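Local coordinates for fiber protein 2 (Fowl adenovirus 1, PDB 2VTW) that probably forms the short fibre spikes at the capsid vertices and, through its trimeric C-terminal head domain, attaches the virion to a host-cell receptor, at residues S96-M100 / T101-P105. Numbering follows the deposited sequence.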
ATOM      1  N   SER A  96     -18.690 -10.378 -17.433  1.00 30.69           N
ATOM      2  CA  SER A  96     -19.453  -9.326 -18.111  1.00 30.72           C
ATOM      3  C   SER A  96     -20.857  -9.095 -17.545  1.00 30.59           C
ATOM      4  O   SER A  96     -21.408  -8.001 -17.699  1.00 30.79           O
ATOM      5  CB  SER A  96     -19.523  -9.609 -19.635  1.00 31.32           C
ATOM      6  OG  SER A  96     -19.938 -10.940 -19.889  1.00 31.98           O
ATOM      7  N   ASN A  97     -21.422 -10.111 -16.880  1.00 30.72           N
ATOM      8  CA  ASN A  97     -22.708  -9.973 -16.180  1.00 30.65           C
ATOM      9  C   ASN A  97     -22.612  -9.487 -14.723  1.00 30.53           C
ATOM     10  O   ASN A  97     -23.597  -9.557 -13.977  1.00 30.57           O
ATOM     11  CB  ASN A  97     -23.525 -11.278 -16.248  1.00 31.32           C
ATOM     12  CG  ASN A  97     -22.942 -12.421 -15.407  1.00 33.68           C
ATOM     13  OD1 ASN A  97     -21.730 -12.613 -15.324  1.00 34.32           O
ATOM     14  ND2 ASN A  97     -23.836 -13.231 -14.828  1.00 35.97           N
ATOM     15  N   ILE A  98     -21.443  -8.972 -14.320  1.00 29.55           N
ATOM     16  CA  ILE A  98     -21.262  -8.509 -12.944  1.00 28.43           C
ATOM     17  C   ILE A  98     -21.854  -7.098 -12.789  1.00 27.29           C
ATOM     18  O   ILE A  98     -21.753  -6.262 -13.696  1.00 27.09           O
ATOM     19  CB  ILE A  98     -19.741  -8.670 -12.463  1.00 28.44           C
ATOM     20  CG1 ILE A  98     -19.686  -9.082 -10.994  1.00 28.49           C
ATOM     21  CG2 ILE A  98     -18.920  -7.428 -12.718  1.00 28.65           C
ATOM     22  CD1 ILE A  98     -20.251 -10.440 -10.737  1.00 28.53           C
ATOM     23  N   SER A  99     -22.508  -6.866 -11.653  1.00 26.36           N
ATOM     24  CA  SER A  99     -23.065  -5.571 -11.313  1.00 26.11           C
ATOM     25  C   SER A  99     -21.977  -4.566 -10.929  1.00 26.14           C
ATOM     26  O   SER A  99     -21.006  -4.923 -10.246  1.00 26.60           O
ATOM     27  CB  SER A  99     -24.048  -5.706 -10.137  1.00 26.16           C
ATOM     28  OG  SER A  99     -24.465  -4.423  -9.659  1.00 25.57           O
ATOM     29  N   MET A 100     -22.167  -3.310 -11.349  1.00 25.75           N
ATOM     30  CA  MET A 100     -21.300  -2.207 -10.951  1.00 25.81           C
ATOM     31  C   MET A 100     -21.319  -1.997  -9.441  1.00 25.60           C
ATOM     32  O   MET A 100     -20.395  -1.386  -8.893  1.00 25.32           O
ATOM     33  CB  MET A 100     -21.714  -0.911 -11.642  1.00 26.05           C
ATOM     34  CG  MET A 100     -21.201  -0.780 -13.073  1.00 28.06           C
ATOM     35  SD  MET A 100     -19.394  -0.685 -13.212  1.00 31.68           S
ATOM     36  CE  MET A 100     -19.080   0.907 -12.500  1.00 28.59           C
ATOM     37  N   THR A 101     -22.370  -2.492  -8.776  1.00 24.74           N
ATOM     38  CA  THR A 101     -22.463  -2.437  -7.319  1.00 23.82           C
ATOM     39  C   THR A 101     -21.362  -3.269  -6.659  1.00 23.30           C
ATOM     40  O   THR A 101     -21.107  -3.141  -5.458  1.00 23.36           O
ATOM     41  CB  THR A 101     -23.858  -2.883  -6.780  1.00 23.31           C
ATOM     42  OG1 THR A 101     -24.075  -4.248  -7.089  1.00 24.34           O
ATOM     43  CG2 THR A 101     -24.984  -2.054  -7.365  1.00 24.09           C
ATOM     44  N   SER A 102     -20.694  -4.108  -7.436  1.00 22.54           N
ATOM     45  CA  SER A 102     -19.562  -4.854  -6.930  1.00 21.81           C
ATOM     46  C   SER A 102     -18.328  -3.947  -6.680  1.00 21.21           C
ATOM     47  O   SER A 102     -17.354  -4.390  -6.045  1.00 21.54           O
ATOM     48  CB  SER A 102     -19.211  -5.981  -7.889  1.00 21.97           C
ATOM     49  OG  SER A 102     -20.336  -6.797  -8.169  1.00 22.57           O
ATOM     50  N   PHE A 103     -18.378  -2.696  -7.138  1.00 20.01           N
ATOM     51  CA  PHE A 103     -17.258  -1.773  -6.982  1.00 19.74           C
ATOM     52  C   PHE A 103     -17.561  -0.566  -6.111  1.00 19.76           C
ATOM     53  O   PHE A 103     -16.749   0.359  -6.005  1.00 19.33           O
ATOM     54  CB  PHE A 103     -16.713  -1.408  -8.371  1.00 18.94           C
ATOM     55  CG  PHE A 103     -16.402  -2.599  -9.151  1.00 18.73           C
ATOM     56  CD1 PHE A 103     -15.211  -3.301  -8.934  1.00 17.49           C
ATOM     57  CD2 PHE A 103     -17.349  -3.146 -10.008  1.00 19.18           C
ATOM     58  CE1 PHE A 103     -14.958  -4.470  -9.610  1.00 17.66           C
ATOM     59  CE2 PHE A 103     -17.091  -4.330 -10.680  1.00 18.67           C
ATOM     60  CZ  PHE A 103     -15.894  -4.998 -10.476  1.00 17.96           C
ATOM     61  N   GLU A 104     -18.716  -0.610  -5.446  1.00 19.67           N
ATOM     62  CA  GLU A 104     -19.076   0.384  -4.474  1.00 19.25           C
ATOM     63  C   GLU A 104     -18.256   0.134  -3.215  1.00 18.70           C
ATOM     64  O   GLU A 104     -18.260  -0.973  -2.687  1.00 17.66           O
ATOM     65  CB  GLU A 104     -20.550   0.282  -4.117  1.00 18.74           C
ATOM     66  CG  GLU A 104     -21.047   1.386  -3.197  1.00 20.47           C
ATOM     67  CD  GLU A 104     -22.474   1.136  -2.669  1.00 22.08           C
ATOM     68  OE1 GLU A 104     -23.178   0.238  -3.210  1.00 24.43           O
ATOM     69  OE2 GLU A 104     -22.872   1.878  -1.736  1.00 24.12           O
ATOM     70  N   PRO A 105     -17.572   1.176  -2.727  1.00 17.85           N
ATOM     71  CA  PRO A 105     -16.857   1.033  -1.459  1.00 17.88           C
ATOM     72  C   PRO A 105     -17.818   1.039  -0.273  1.00 17.94           C
ATOM     73  O   PRO A 105     -18.874   1.695  -0.323  1.00 17.45           O
ATOM     74  CB  PRO A 105     -15.979   2.266  -1.439  1.00 18.46           C
ATOM     75  CG  PRO A 105     -16.796   3.298  -2.219  1.00 17.49           C
ATOM     76  CD  PRO A 105     -17.413   2.517  -3.311  1.00 17.40           C
TER
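A single turn of 3-10 helix, Met100 to Ser102, interrupts the loop between strands 92-94 and 115-116 of the fibre head, and Ser99 leads into it. The carbonyl of Ser99 is gripped twice by Ser102: its backbone N hydrogen-bonds to Ser99 O at 2.9 Å, and the hydroxyl OG donates to Ser99 O over 2.9 Å, tilted 20° from the carbonyl plane. Ser102 OG can fold back in this way because chi1 of -54° sets it beside its own backbone N; the same oxygen is hydrogen-bonded to the backbone N of Val203, near the C-terminus, so it gives its proton to Ser99 O and accepts from Val203. One residue on, Phe103 N bonds to Met100 O at 3.0 Å, the second i to i+3 bond of the turn. At its start the hydroxyls of Ser99 and Thr101 hydrogen-bond tip to tip, OG to OG1 2.6 Å; chi1 of 172° turns Ser99 OG away from its own N, forward to Thr101. The apolar contact is between Ile98 and Phe103: Ile98 CG2 approaches the edge of the Phe103 ring, 4.1 Å from CE2, the two side chains crossing nearly at right angles, while Ser102 CB rests on one face near the rim. Both Ile98 and Phe103 also touch Leu93 and Ala5, which places this turn against the adjoining strands 92-94 and 4-23 of the beta-rich head. Past the turn, Glu104 OE1 forms a salt bridge with Arg200.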